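Phytase (Debaryomyces castellii, PDB 2GFI) hydrolyses phytate (inositol hexakisphosphate) as a 3-phytase, releasing phosphate, and belongs to the histidine acid phosphatase family. Local coordinates at residues V64-R69 against R374-K379; F161-G166 against I194-D199; T206-C211 against F330-D335; F212-N217 against N300-I305. All coordinates share one frame; numbering follows the deposited sequence.

Interaction 1 of 4, residues V64-R69 against R374-K379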
loop_
_atom_site.group_PDB
_atom_site.type_symbol
_atom_site.label_atom_id
_atom_site.label_comp_id
_atom_site.label_asym_id
_atom_site.label_seq_id
_atom_site.Cartn_x
_atom_site.Cartn_y
_atom_site.Cartn_z
ATOM N N VAL A 64 -18.012 -26.989 -1.507
ATOM C CA VAL A 64 -17.483 -26.043 -0.546
ATOM C C VAL A 64 -18.421 -25.966 0.642
ATOM O O VAL A 64 -19.631 -25.979 0.475
ATOM C CB VAL A 64 -17.249 -24.635 -1.190
ATOM C CG1 VAL A 64 -18.592 -24.010 -1.667
ATOM C CG2 VAL A 64 -16.425 -23.724 -0.268
ATOM N N GLN A 65 -17.840 -25.919 1.839
ATOM C CA GLN A 65 -18.563 -25.651 3.067
ATOM C C GLN A 65 -17.983 -24.386 3.669
ATOM O O GLN A 65 -16.777 -24.214 3.754
ATOM C CB GLN A 65 -18.457 -26.821 4.039
ATOM C CG GLN A 65 -18.595 -28.211 3.363
ATOM C CD GLN A 65 -18.380 -29.352 4.308
ATOM O OE1 GLN A 65 -18.044 -29.135 5.451
ATOM N NE2 GLN A 65 -18.582 -30.585 3.834
ATOM N N LEU A 66 -18.878 -23.476 4.005
ATOM C CA LEU A 66 -18.594 -22.276 4.700
ATOM C C LEU A 66 -19.193 -22.360 6.114
ATOM O O LEU A 66 -20.382 -22.665 6.304
ATOM C CB LEU A 66 -19.193 -21.097 3.945
ATOM C CG LEU A 66 -19.147 -19.784 4.737
ATOM C CD1 LEU A 66 -17.681 -19.345 5.038
ATOM C CD2 LEU A 66 -19.926 -18.683 4.003
ATOM N N PHE A 67 -18.348 -22.091 7.096
ATOM C CA PHE A 67 -18.772 -21.902 8.444
ATOM C C PHE A 67 -18.367 -20.514 8.833
ATOM O O PHE A 67 -17.195 -20.208 8.997
ATOM C CB PHE A 67 -18.165 -22.961 9.363
ATOM C CG PHE A 67 -18.569 -24.358 8.983
ATOM C CD1 PHE A 67 -19.738 -24.918 9.496
ATOM C CD2 PHE A 67 -17.795 -25.104 8.068
ATOM C CE1 PHE A 67 -20.118 -26.226 9.141
ATOM C CE2 PHE A 67 -18.169 -26.408 7.686
ATOM C CZ PHE A 67 -19.341 -26.968 8.228
ATOM N N SER A 68 -19.365 -19.659 8.938
ATOM C CA SER A 68 -19.152 -18.247 9.072
ATOM C C SER A 68 -19.666 -17.738 10.431
ATOM O O SER A 68 -20.721 -18.181 10.917
ATOM C CB SER A 68 -19.850 -17.540 7.936
ATOM O OG SER A 68 -19.761 -16.156 8.119
ATOM N N ARG A 69 -18.889 -16.858 11.055
ATOM C CA ARG A 69 -19.328 -16.104 12.218
ATOM C C ARG A 69 -20.261 -15.008 11.692
ATOM O O ARG A 69 -20.277 -14.721 10.479
ATOM C CB ARG A 69 -18.115 -15.470 12.886
ATOM C CG ARG A 69 -18.388 -14.863 14.198
ATOM C CD ARG A 69 -17.232 -14.090 14.749
ATOM N NE ARG A 69 -17.587 -13.471 16.013
ATOM C CZ ARG A 69 -16.757 -12.757 16.747
ATOM N NH1 ARG A 69 -15.513 -12.560 16.347
ATOM N NH2 ARG A 69 -17.166 -12.235 17.888
ATOM N N ARG A 374 -14.539 -16.766 8.742
ATOM C CA ARG A 374 -14.949 -17.675 7.713
ATOM C C ARG A 374 -14.063 -18.897 7.765
ATOM O O ARG A 374 -12.844 -18.816 7.629
ATOM C CB ARG A 374 -14.919 -16.992 6.325
ATOM C CG ARG A 374 -13.618 -16.250 5.992
ATOM C CD ARG A 374 -13.783 -15.082 5.064
ATOM N NE ARG A 374 -14.497 -14.028 5.755
ATOM C CZ ARG A 374 -14.861 -12.862 5.234
ATOM N NH1 ARG A 374 -14.583 -12.557 3.964
ATOM N NH2 ARG A 374 -15.481 -11.981 6.012
ATOM N N THR A 375 -14.664 -20.042 8.016
ATOM C CA THR A 375 -13.935 -21.272 7.909
ATOM C C THR A 375 -14.512 -21.972 6.695
ATOM O O THR A 375 -15.709 -22.227 6.613
ATOM C CB THR A 375 -14.096 -22.094 9.208
ATOM O OG1 THR A 375 -13.124 -21.620 10.163
ATOM C CG2 THR A 375 -13.787 -23.602 8.984
ATOM N N ILE A 376 -13.662 -22.228 5.719
ATOM C CA ILE A 376 -14.121 -22.849 4.489
ATOM C C ILE A 376 -13.388 -24.178 4.279
ATOM O O ILE A 376 -12.166 -24.261 4.467
ATOM C CB ILE A 376 -13.874 -21.901 3.321
ATOM C CG1 ILE A 376 -14.945 -20.794 3.296
ATOM C CG2 ILE A 376 -13.773 -22.670 2.000
ATOM C CD1 ILE A 376 -14.516 -19.596 2.462
ATOM N N ILE A 377 -14.160 -25.214 3.944
ATOM C CA ILE A 377 -13.629 -26.447 3.375
ATOM C C ILE A 377 -13.909 -26.479 1.881
ATOM O O ILE A 377 -15.055 -26.356 1.470
ATOM C CB ILE A 377 -14.255 -27.651 4.078
ATOM C CG1 ILE A 377 -14.065 -27.491 5.596
ATOM C CG2 ILE A 377 -13.628 -28.951 3.549
ATOM C CD1 ILE A 377 -14.846 -28.462 6.450
ATOM N N GLU A 378 -12.854 -26.581 1.072
ATOM C CA GLU A 378 -12.983 -26.747 -0.370
ATOM C C GLU A 378 -12.703 -28.196 -0.640
ATOM O O GLU A 378 -11.814 -28.759 -0.038
ATOM C CB GLU A 378 -11.934 -25.947 -1.159
ATOM C CG GLU A 378 -11.823 -24.506 -0.740
ATOM C CD GLU A 378 -10.780 -23.730 -1.504
ATOM O OE1 GLU A 378 -9.634 -24.216 -1.650
ATOM O OE2 GLU A 378 -11.129 -22.625 -1.937
ATOM N N LYS A 379 -13.439 -28.773 -1.579
ATOM C CA LYS A 379 -13.219 -30.132 -2.009
ATOM C C LYS A 379 -13.090 -30.034 -3.498
ATOM O O LYS A 379 -13.923 -29.439 -4.147
ATOM C CB LYS A 379 -14.417 -31.018 -1.646
ATOM C CG LYS A 379 -14.280 -32.453 -2.150
ATOM C CD LYS A 379 -15.576 -33.183 -2.003
ATOM C CE LYS A 379 -15.490 -34.552 -2.663
ATOM N NZ LYS A 379 -16.638 -35.393 -2.244
#

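Interaction 2 of 4, residues F161-G166 against I194-D199. With NAG (2-acetamido-2-deoxy-beta-D-glucopyranose), chain D.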
loop_
_atom_site.group_PDB
_atom_site.type_symbol
_atom_site.label_atom_id
_atom_site.label_comp_id
_atom_site.label_asym_id
_atom_site.label_seq_id
_atom_site.Cartn_x
_atom_site.Cartn_y
_atom_site.Cartn_z
ATOM N N PHE A 161 -27.852 -22.219 6.245
ATOM C CA PHE A 161 -28.050 -22.701 7.586
ATOM C C PHE A 161 -27.471 -21.641 8.511
ATOM O O PHE A 161 -26.315 -21.198 8.348
ATOM C CB PHE A 161 -27.406 -24.084 7.767
ATOM C CG PHE A 161 -27.837 -25.073 6.716
ATOM C CD1 PHE A 161 -28.893 -25.941 6.955
ATOM C CD2 PHE A 161 -27.250 -25.064 5.472
ATOM C CE1 PHE A 161 -29.331 -26.806 5.977
ATOM C CE2 PHE A 161 -27.687 -25.916 4.478
ATOM C CZ PHE A 161 -28.729 -26.803 4.734
ATOM N N THR A 162 -28.306 -21.201 9.441
ATOM C CA THR A 162 -27.922 -20.202 10.387
ATOM C C THR A 162 -28.533 -20.509 11.744
ATOM O O THR A 162 -29.587 -21.122 11.807
ATOM C CB THR A 162 -28.386 -18.815 9.896
ATOM O OG1 THR A 162 -28.061 -17.856 10.905
ATOM C CG2 THR A 162 -29.870 -18.747 9.800
ATOM N N SER A 163 -27.873 -20.094 12.826
ATOM C CA SER A 163 -28.503 -20.156 14.137
ATOM C C SER A 163 -29.489 -18.996 14.249
ATOM O O SER A 163 -29.561 -18.142 13.373
ATOM C CB SER A 163 -27.475 -20.143 15.283
ATOM O OG SER A 163 -27.224 -18.813 15.707
ATOM N N ASN A 164 -30.292 -18.989 15.303
ATOM C CA ASN A 164 -31.376 -18.035 15.386
ATOM C C ASN A 164 -30.973 -16.755 16.108
ATOM O O ASN A 164 -31.812 -15.874 16.363
ATOM C CB ASN A 164 -32.610 -18.684 16.021
ATOM C CG ASN A 164 -32.380 -19.094 17.449
ATOM O OD1 ASN A 164 -31.391 -19.749 17.780
ATOM N ND2 ASN A 164 -33.303 -18.727 18.308
ATOM N N SER A 165 -29.691 -16.651 16.443
ATOM C CA SER A 165 -29.149 -15.377 16.896
ATOM C C SER A 165 -29.386 -14.307 15.828
ATOM O O SER A 165 -29.157 -14.553 14.659
ATOM C CB SER A 165 -27.675 -15.523 17.141
ATOM O OG SER A 165 -27.079 -14.247 17.132
ATOM N N GLY A 166 -29.877 -13.135 16.224
ATOM C CA GLY A 166 -30.226 -12.085 15.276
ATOM C C GLY A 166 -29.059 -11.688 14.363
ATOM O O GLY A 166 -29.200 -11.650 13.126
ATOM N N ILE A 194 -31.681 -22.696 12.765
ATOM C CA ILE A 194 -31.495 -23.806 13.652
ATOM C C ILE A 194 -31.356 -23.208 15.030
ATOM O O ILE A 194 -30.435 -22.405 15.315
ATOM C CB ILE A 194 -30.226 -24.568 13.214
ATOM C CG1 ILE A 194 -30.445 -25.126 11.809
ATOM C CG2 ILE A 194 -29.892 -25.693 14.149
ATOM C CD1 ILE A 194 -29.237 -24.930 10.991
ATOM N N SER A 195 -32.282 -23.606 15.889
ATOM C CA SER A 195 -32.424 -23.000 17.172
ATOM C C SER A 195 -31.169 -23.239 18.015
ATOM O O SER A 195 -30.487 -24.280 17.911
ATOM C CB SER A 195 -33.693 -23.521 17.850
ATOM O OG SER A 195 -33.675 -23.263 19.254
ATOM N N GLU A 196 -30.881 -22.260 18.856
ATOM C CA GLU A 196 -29.794 -22.396 19.822
ATOM C C GLU A 196 -30.232 -23.077 21.128
ATOM O O GLU A 196 -29.418 -23.307 22.038
ATOM C CB GLU A 196 -29.158 -21.033 20.097
ATOM C CG GLU A 196 -28.510 -20.427 18.874
ATOM C CD GLU A 196 -27.741 -19.173 19.195
ATOM O OE1 GLU A 196 -27.592 -18.854 20.395
ATOM O OE2 GLU A 196 -27.285 -18.509 18.246
ATOM N N ASP A 197 -31.519 -23.393 21.207
ATOM C CA ASP A 197 -32.046 -24.198 22.304
ATOM C C ASP A 197 -31.207 -25.448 22.532
ATOM O O ASP A 197 -30.844 -26.174 21.592
ATOM C CB ASP A 197 -33.516 -24.577 22.063
ATOM C CG ASP A 197 -34.464 -23.385 22.176
ATOM O OD1 ASP A 197 -34.026 -22.314 22.679
ATOM O OD2 ASP A 197 -35.661 -23.412 21.778
ATOM N N ALA A 198 -30.891 -25.658 23.801
ATOM C CA ALA A 198 -30.231 -26.851 24.271
ATOM C C ALA A 198 -30.947 -28.144 23.860
ATOM O O ALA A 198 -30.295 -29.185 23.730
ATOM C CB ALA A 198 -30.074 -26.785 25.778
ATOM N N ASP A 199 -32.266 -28.093 23.633
ATOM C CA ASP A 199 -33.002 -29.327 23.266
ATOM C C ASP A 199 -32.684 -29.789 21.842
ATOM O O ASP A 199 -33.172 -30.833 21.387
ATOM C CB ASP A 199 -34.526 -29.210 23.511
ATOM C CG ASP A 199 -35.178 -28.060 22.742
ATOM O OD1 ASP A 199 -34.553 -27.488 21.818
ATOM O OD2 ASP A 199 -36.338 -27.659 22.989
HETATM C C1 NAG D . -33.362 -32.426 25.747
HETATM C C2 NAG D . -33.630 -33.437 26.881
HETATM C C3 NAG D . -34.321 -32.851 28.121
HETATM C C4 NAG D . -33.812 -31.437 28.450
HETATM C C5 NAG D . -33.910 -30.606 27.160
HETATM C C6 NAG D . -33.755 -29.088 27.350
HETATM C C7 NAG D . -33.969 -35.774 26.332
HETATM C C8 NAG D . -34.753 -36.799 25.561
HETATM N N2 NAG D . -34.451 -34.528 26.387
HETATM O O3 NAG D . -34.153 -33.744 29.210
HETATM O O4 NAG D . -34.540 -30.844 29.514
HETATM O O5 NAG D . -32.973 -31.147 26.237
HETATM O O6 NAG D . -32.502 -28.750 27.902
HETATM O O7 NAG D . -32.923 -36.090 26.885
#

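Interaction 3 of 4, residues T206-C211 against F330-D335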
loop_
_atom_site.group_PDB
_atom_site.type_symbol
_atom_site.label_atom_id
_atom_site.label_comp_id
_atom_site.label_asym_id
_atom_site.label_seq_id
_atom_site.Cartn_x
_atom_site.Cartn_y
_atom_site.Cartn_z
ATOM N N THR A 206 -24.994 -24.598 17.168
ATOM C CA THR A 206 -24.435 -24.245 18.470
ATOM C C THR A 206 -24.530 -25.456 19.411
ATOM O O THR A 206 -25.183 -25.371 20.433
ATOM C CB THR A 206 -25.202 -23.029 19.100
ATOM O OG1 THR A 206 -26.611 -23.324 19.192
ATOM C CG2 THR A 206 -25.141 -21.795 18.206
ATOM N N PRO A 207 -23.890 -26.577 19.071
ATOM C CA PRO A 207 -24.019 -27.807 19.875
ATOM C C PRO A 207 -23.531 -27.673 21.321
ATOM O O PRO A 207 -23.912 -28.489 22.185
ATOM C CB PRO A 207 -23.166 -28.819 19.114
ATOM C CG PRO A 207 -22.199 -27.964 18.317
ATOM C CD PRO A 207 -23.005 -26.767 17.902
ATOM N N ARG A 208 -22.720 -26.659 21.613
ATOM C CA ARG A 208 -22.319 -26.451 22.999
ATOM C C ARG A 208 -23.535 -26.162 23.894
ATOM O O ARG A 208 -23.462 -26.382 25.095
ATOM C CB ARG A 208 -21.322 -25.296 23.114
ATOM C CG ARG A 208 -21.946 -23.952 22.854
ATOM C CD ARG A 208 -20.982 -22.889 22.526
ATOM N NE ARG A 208 -21.583 -21.934 21.607
ATOM C CZ ARG A 208 -22.109 -20.777 21.975
ATOM N NH1 ARG A 208 -22.086 -20.424 23.258
ATOM N NH2 ARG A 208 -22.650 -19.977 21.057
ATOM N N ASP A 209 -24.612 -25.624 23.308
ATOM C CA ASP A 209 -25.805 -25.242 24.047
ATOM C C ASP A 209 -26.504 -26.460 24.695
ATOM O O ASP A 209 -26.985 -26.383 25.829
ATOM C CB ASP A 209 -26.787 -24.509 23.118
ATOM C CG ASP A 209 -26.325 -23.103 22.756
ATOM O OD1 ASP A 209 -25.323 -22.615 23.301
ATOM O OD2 ASP A 209 -26.910 -22.396 21.928
ATOM N N GLY A 210 -26.559 -27.566 23.949
ATOM C CA GLY A 210 -27.103 -28.812 24.449
ATOM C C GLY A 210 -26.081 -29.673 25.170
ATOM O O GLY A 210 -26.389 -30.780 25.574
ATOM N N CYS A 211 -24.854 -29.193 25.328
ATOM C CA CYS A 211 -23.888 -29.978 26.061
ATOM C C CYS A 211 -23.885 -29.575 27.512
ATOM O O CYS A 211 -23.334 -28.533 27.851
ATOM C CB CYS A 211 -22.490 -29.860 25.480
ATOM S SG CYS A 211 -21.336 -30.844 26.460
ATOM N N PHE A 330 -23.802 -20.421 9.432
ATOM C CA PHE A 330 -23.560 -19.176 10.125
ATOM C C PHE A 330 -23.845 -19.393 11.590
ATOM O O PHE A 330 -24.901 -19.888 11.938
ATOM C CB PHE A 330 -24.474 -18.103 9.558
ATOM C CG PHE A 330 -24.163 -17.776 8.157
ATOM C CD1 PHE A 330 -23.257 -16.768 7.859
ATOM C CD2 PHE A 330 -24.729 -18.517 7.120
ATOM C CE1 PHE A 330 -22.939 -16.490 6.562
ATOM C CE2 PHE A 330 -24.416 -18.248 5.818
ATOM C CZ PHE A 330 -23.512 -17.229 5.533
ATOM N N THR A 331 -22.897 -19.012 12.439
ATOM C CA THR A 331 -23.005 -19.266 13.852
ATOM C C THR A 331 -22.057 -18.304 14.597
ATOM O O THR A 331 -21.700 -17.285 14.038
ATOM C CB THR A 331 -22.754 -20.762 14.135
ATOM O OG1 THR A 331 -22.991 -21.036 15.529
ATOM C CG2 THR A 331 -21.294 -21.148 13.891
ATOM N N HIS A 332 -21.688 -18.585 15.845
ATOM C CA HIS A 332 -20.903 -17.650 16.635
ATOM C C HIS A 332 -19.426 -18.029 16.615
ATOM O O HIS A 332 -19.060 -19.110 16.185
ATOM C CB HIS A 332 -21.380 -17.658 18.097
ATOM C CG HIS A 332 -22.771 -17.143 18.284
ATOM N ND1 HIS A 332 -23.882 -17.956 18.174
ATOM C CD2 HIS A 332 -23.232 -15.910 18.603
ATOM C CE1 HIS A 332 -24.970 -17.242 18.412
ATOM N NE2 HIS A 332 -24.605 -15.996 18.662
ATOM N N ASP A 333 -18.575 -17.142 17.106
ATOM C CA ASP A 333 -17.164 -17.450 17.210
ATOM C C ASP A 333 -16.943 -18.698 18.051
ATOM O O ASP A 333 -16.124 -19.576 17.700
ATOM C CB ASP A 333 -16.372 -16.257 17.770
ATOM C CG ASP A 333 -16.957 -15.690 19.056
ATOM O OD1 ASP A 333 -18.034 -16.128 19.538
ATOM O OD2 ASP A 333 -16.394 -14.765 19.668
ATOM N N THR A 334 -17.705 -18.791 19.137
ATOM C CA THR A 334 -17.564 -19.862 20.099
ATOM C C THR A 334 -17.789 -21.205 19.449
ATOM O O THR A 334 -17.084 -22.150 19.731
ATOM C CB THR A 334 -18.503 -19.648 21.294
ATOM O OG1 THR A 334 -18.094 -18.471 22.004
ATOM C CG2 THR A 334 -18.273 -20.744 22.337
ATOM N N ASP A 335 -18.726 -21.266 18.518
ATOM C CA ASP A 335 -19.085 -22.526 17.911
ATOM C C ASP A 335 -18.052 -22.925 16.909
ATOM O O ASP A 335 -17.703 -24.113 16.794
ATOM C CB ASP A 335 -20.435 -22.385 17.285
ATOM C CG ASP A 335 -21.451 -21.997 18.302
ATOM O OD1 ASP A 335 -21.691 -22.870 19.172
ATOM O OD2 ASP A 335 -21.997 -20.853 18.357
HETATM O O HOH W 1 -20.767 -25.170 19.698
#

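Interaction 4 of 4, residues F212-N217 against N300-I305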
loop_
_atom_site.group_PDB
_atom_site.type_symbol
_atom_site.label_atom_id
_atom_site.label_comp_id
_atom_site.label_asym_id
_atom_site.label_seq_id
_atom_site.Cartn_x
_atom_site.Cartn_y
_atom_site.Cartn_z
ATOM N N PHE A 212 -24.489 -30.407 28.367
ATOM C CA PHE A 212 -24.718 -30.050 29.775
ATOM C C PHE A 212 -23.475 -30.155 30.622
ATOM O O PHE A 212 -23.327 -29.394 31.564
ATOM C CB PHE A 212 -25.902 -30.841 30.373
ATOM C CG PHE A 212 -27.199 -30.617 29.620
ATOM C CD1 PHE A 212 -27.613 -29.317 29.297
ATOM C CD2 PHE A 212 -27.973 -31.685 29.187
ATOM C CE1 PHE A 212 -28.770 -29.092 28.579
ATOM C CE2 PHE A 212 -29.160 -31.463 28.460
ATOM C CZ PHE A 212 -29.548 -30.168 28.160
ATOM N N ASN A 213 -22.575 -31.077 30.279
ATOM C CA ASN A 213 -21.313 -31.239 31.017
ATOM C C ASN A 213 -20.196 -30.300 30.611
ATOM O O ASN A 213 -19.114 -30.324 31.190
ATOM C CB ASN A 213 -20.847 -32.694 30.962
ATOM C CG ASN A 213 -21.893 -33.645 31.522
ATOM O OD1 ASN A 213 -22.720 -33.245 32.346
ATOM N ND2 ASN A 213 -21.880 -34.891 31.065
ATOM N N TYR A 214 -20.462 -29.468 29.614
ATOM C CA TYR A 214 -19.493 -28.507 29.140
ATOM C C TYR A 214 -19.532 -27.296 30.053
ATOM O O TYR A 214 -20.549 -26.633 30.187
ATOM C CB TYR A 214 -19.754 -28.132 27.681
ATOM C CG TYR A 214 -18.995 -26.921 27.192
ATOM C CD1 TYR A 214 -17.597 -26.890 27.208
ATOM C CD2 TYR A 214 -19.681 -25.794 26.702
ATOM C CE1 TYR A 214 -16.894 -25.745 26.752
ATOM C CE2 TYR A 214 -19.000 -24.662 26.250
ATOM C CZ TYR A 214 -17.604 -24.649 26.277
ATOM O OH TYR A 214 -16.923 -23.545 25.833
ATOM N N ASN A 215 -18.412 -27.032 30.706
ATOM C CA ASN A 215 -18.302 -25.840 31.503
ATOM C C ASN A 215 -17.265 -24.906 30.870
ATOM O O ASN A 215 -16.058 -25.140 30.987
ATOM C CB ASN A 215 -17.954 -26.216 32.955
ATOM C CG ASN A 215 -17.868 -25.019 33.856
ATOM O OD1 ASN A 215 -18.368 -23.930 33.541
ATOM N ND2 ASN A 215 -17.225 -25.205 34.998
ATOM N N GLU A 216 -17.740 -23.856 30.188
ATOM C CA GLU A 216 -16.833 -22.906 29.531
ATOM C C GLU A 216 -15.935 -22.230 30.538
ATOM O O GLU A 216 -14.823 -21.820 30.206
ATOM C CB GLU A 216 -17.580 -21.870 28.683
ATOM C CG GLU A 216 -18.595 -21.017 29.423
ATOM C CD GLU A 216 -19.112 -19.874 28.566
ATOM O OE1 GLU A 216 -19.146 -20.034 27.303
ATOM O OE2 GLU A 216 -19.484 -18.807 29.145
ATOM N N ASN A 217 -16.407 -22.134 31.776
ATOM C CA ASN A 217 -15.615 -21.499 32.819
ATOM C C ASN A 217 -14.787 -22.435 33.675
ATOM O O ASN A 217 -14.211 -22.014 34.667
ATOM C CB ASN A 217 -16.489 -20.588 33.667
ATOM C CG ASN A 217 -17.098 -19.480 32.848
ATOM O OD1 ASN A 217 -18.330 -19.357 32.755
ATOM N ND2 ASN A 217 -16.247 -18.688 32.201
ATOM N N ASN A 300 -11.653 -29.818 28.169
ATOM C CA ASN A 300 -11.807 -31.226 27.799
ATOM C C ASN A 300 -13.101 -31.539 27.026
ATOM O O ASN A 300 -13.190 -32.561 26.336
ATOM C CB ASN A 300 -11.590 -32.181 29.017
ATOM C CG ASN A 300 -12.586 -31.950 30.213
ATOM O OD1 ASN A 300 -13.597 -31.240 30.104
ATOM N ND2 ASN A 300 -12.277 -32.588 31.373
ATOM N N MET A 301 -14.085 -30.650 27.102
ATOM C CA MET A 301 -15.378 -30.935 26.500
ATOM C C MET A 301 -15.535 -30.508 25.061
ATOM O O MET A 301 -16.453 -30.949 24.385
ATOM C CB MET A 301 -16.527 -30.380 27.357
ATOM C CG MET A 301 -16.832 -31.232 28.585
ATOM S SD MET A 301 -17.114 -32.993 28.175
ATOM C CE MET A 301 -18.655 -32.846 27.288
ATOM N N THR A 302 -14.630 -29.671 24.564
ATOM C CA THR A 302 -14.821 -29.053 23.243
ATOM C C THR A 302 -14.565 -29.992 22.089
ATOM O O THR A 302 -15.176 -29.848 21.027
ATOM C CB THR A 302 -13.951 -27.800 23.078
ATOM O OG1 THR A 302 -12.565 -28.165 23.211
ATOM C CG2 THR A 302 -14.265 -26.776 24.187
ATOM N N ARG A 303 -13.662 -30.954 22.270
ATOM C CA ARG A 303 -13.474 -31.885 21.205
ATOM C C ARG A 303 -14.749 -32.667 20.919
ATOM O O ARG A 303 -15.079 -32.862 19.729
ATOM C CB ARG A 303 -12.350 -32.853 21.420
ATOM C CG ARG A 303 -12.199 -33.616 20.123
ATOM C CD ARG A 303 -11.017 -34.427 19.993
ATOM N NE ARG A 303 -9.792 -33.749 20.350
ATOM C CZ ARG A 303 -8.604 -34.159 19.922
ATOM N NH1 ARG A 303 -8.536 -35.197 19.082
ATOM N NH2 ARG A 303 -7.491 -33.531 20.313
ATOM N N VAL A 304 -15.460 -33.117 21.972
ATOM C CA VAL A 304 -16.712 -33.863 21.733
ATOM C C VAL A 304 -17.752 -32.975 21.052
ATOM O O VAL A 304 -18.382 -33.405 20.093
ATOM C CB VAL A 304 -17.326 -34.554 22.998
ATOM C CG1 VAL A 304 -17.762 -33.546 24.041
ATOM C CG2 VAL A 304 -18.552 -35.385 22.579
ATOM N N ILE A 305 -17.912 -31.746 21.554
ATOM C CA ILE A 305 -18.837 -30.777 20.958
ATOM C C ILE A 305 -18.435 -30.416 19.523
ATOM O O ILE A 305 -19.252 -30.499 18.627
ATOM C CB ILE A 305 -18.951 -29.493 21.804
ATOM C CG1 ILE A 305 -19.458 -29.790 23.204
ATOM C CG2 ILE A 305 -19.889 -28.496 21.116
ATOM C CD1 ILE A 305 -19.170 -28.654 24.185
#

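Interaction 1 of 4, residues V64-R69 against R374-K379
Gln65 and Ile377 face each other as a hydrogen-bonded pair of two antiparallel strands, 64-69 and 374-379, whose axes come within 4.6 Å. Both backbone bonds of the pair measure 2.8 Å, Gln65 N to Ile377 O and Ile377 N to Gln65 O, and Phe67 and Thr375 repeat the pattern. Ile376, on the other face of the sheet, can be followed outward. Its CB lies 3.7 Å from Gln65 O; CG2, anti to the backbone N, reaches CG2 of Val64 at 3.6 Å; CG1 turns the other way and meets Leu66 CD1, also at 3.6 Å; the terminal CD1 still grazes that methyl. One isoleucine thus touches both Val64 and Leu66, one branch to each. Across the sheet, Ile377 CD1 touches Gln65 OE1 at 3.4 Å; the same OE1 takes a hydrogen bond from Ser313. In the central mixed sheet of the histidine phosphatase fold, strand 59-69 is an inner strand, antiparallel to 374-382 and parallel to 326-331. Helix 302-318 packs on Gln65 and Ile377, while helix 133-148 packs on Val64 and Ile376.

Interaction 2 of 4, residues F161-G166 against I194-D199
The parallel strands 158-163 and 189-194 of the central sheet part company here, and residues 161-166 and 194-199 show how side chains take over where backbone pairing ends. Ile194 N still donates to Thr162 O at 2.8 Å, almost straight, while Ile194 CD1 rests against Phe161 CB and the edge of its ring. Beyond this, Asn164 OD1 receives Glu196 N at 2.8 Å; the donor stands 38° above the amide plane, away from either lone pair. With CG lodged between its own N and carbonyl carbon (chi1 64°), Asn164 presents OD1 to Glu196, where it also meets CG at 3.2 Å. Its ND2 is held by Ser454 O. The extended Glu196 chain carries its carboxylate, nearly perpendicular to that amide, to Ser163 OG, though the position of OE2 is less certain. Ser195 OG closes an ST turn by accepting Asp197 N. The amide oxygen thus satisfies a backbone N-H just where strand pairing stops, while the serine-carboxylate bond remains provisional.

Interaction 3 of 4, residues T206-C211 against F330-D335
Arg208 grips Asp335 side-on, with NE 2.6 Å from OD1 and NH2 2.9 Å from OD2, one nitrogen to each carboxylate oxygen. Both oxygens lie close to the guanidinium plane, but the two flat groups are turned 43° against each other; NE meets OD1 from well above the carboxylate plane, whereas NH2 approaches OD2 on its syn side. The arginine chain leaves its backbone with CG between N and the carbonyl carbon (chi1 70°); the bend at chi3 brings NE round to Asp335, and chi4 near 99° turns the guanidinium so that NH2 reaches the second oxygen. Thr334 CB lies over the centre of one guanidinium face, its CG2 also touching Arg208 CD at 3.5 Å. Over the opposite face stands Asp209 OD1, an ion pair too long and too far out of plane for an N-H to point at it.

Residues 330-335 run from a central strand of the sheet into helix 333-343, a turn that carries the His-Asp pair familiar from histidine acid phosphatases; Asp333 is the predicted proton donor and makes a salt bridge with Arg69. Asp335, in the first turn of that helix, is tied back to the 206-211 loop. A water bridges Arg208 N and Asp335 OD1, lying 2.5 Å from the latter. Thr206 CG2 sits 3.3 Å from Asp335 OD2 and 3.5 Å from Thr331 OG1, which is hydrogen-bonded to Leu205 O, and Thr206 OG1 donates to Asp209 OD2.

Interaction 4 of 4, residues F212-N217 against N300-I305
A chi1 of 167° sets Tyr214 CG opposite its own backbone N and lays the ring beside residues 300-305, while a chi1 of -60° swings the CG1 branch of Ile305 toward it. CD1 of that branch lands over one ring face, 3.9 Å from the centroid and 29° off the normal, a CH-pi contact whose closest carbon is Tyr214 CG at 3.5 Å. The two side chains cross at about a right angle. Met301 comes at the ring from its edge: its CB lies 3.7 Å from Tyr214 CD1, and the next carbon, CG, lies 3.6 Å from Asn213 O. Bent at both chi2 and chi3, the methionine folds its end round toward Asn213. Thr302 CG2 adds a methyl contact at Tyr214 CE1, at 3.8 Å. The phenol OH is hydrogen-bonded to Ser294 O, and Asn213 ND2 is held by Gln431 O. Ile338 of helix 333-343 touches Tyr214, Thr302 and Ile305, extending the apolar cluster. Just downstream, Asn215 OD1 accepts Asn217 N in an Asx turn. Here an aromatic side chain from an irregular loop is laid against the first turn of helix 302-318 in the histidine phosphatase fold, joining the two by apolar contacts.

Three of the contacts share one sheet: strand 326-331 of interaction 3 lies between the strands of interactions 1 and 2, with Ser68 O 2.8 Å from Thr331 N on one flank and Phe161 O 2.8 Å from Phe330 N on the other. Interaction 4 stands farther out, yet touches interaction 3 where Cys211 SG lies 3.4 Å from Met301 CE. The predicted nucleophile His70 falls among the first three: its side chain is about 7 Å from that of Ser68, about 6 Å from that of Ser165 and about 4 Å from that of His332. Near the sugar-bearing surface, Ala198 of interaction 2 packs on Phe212 of interaction 4.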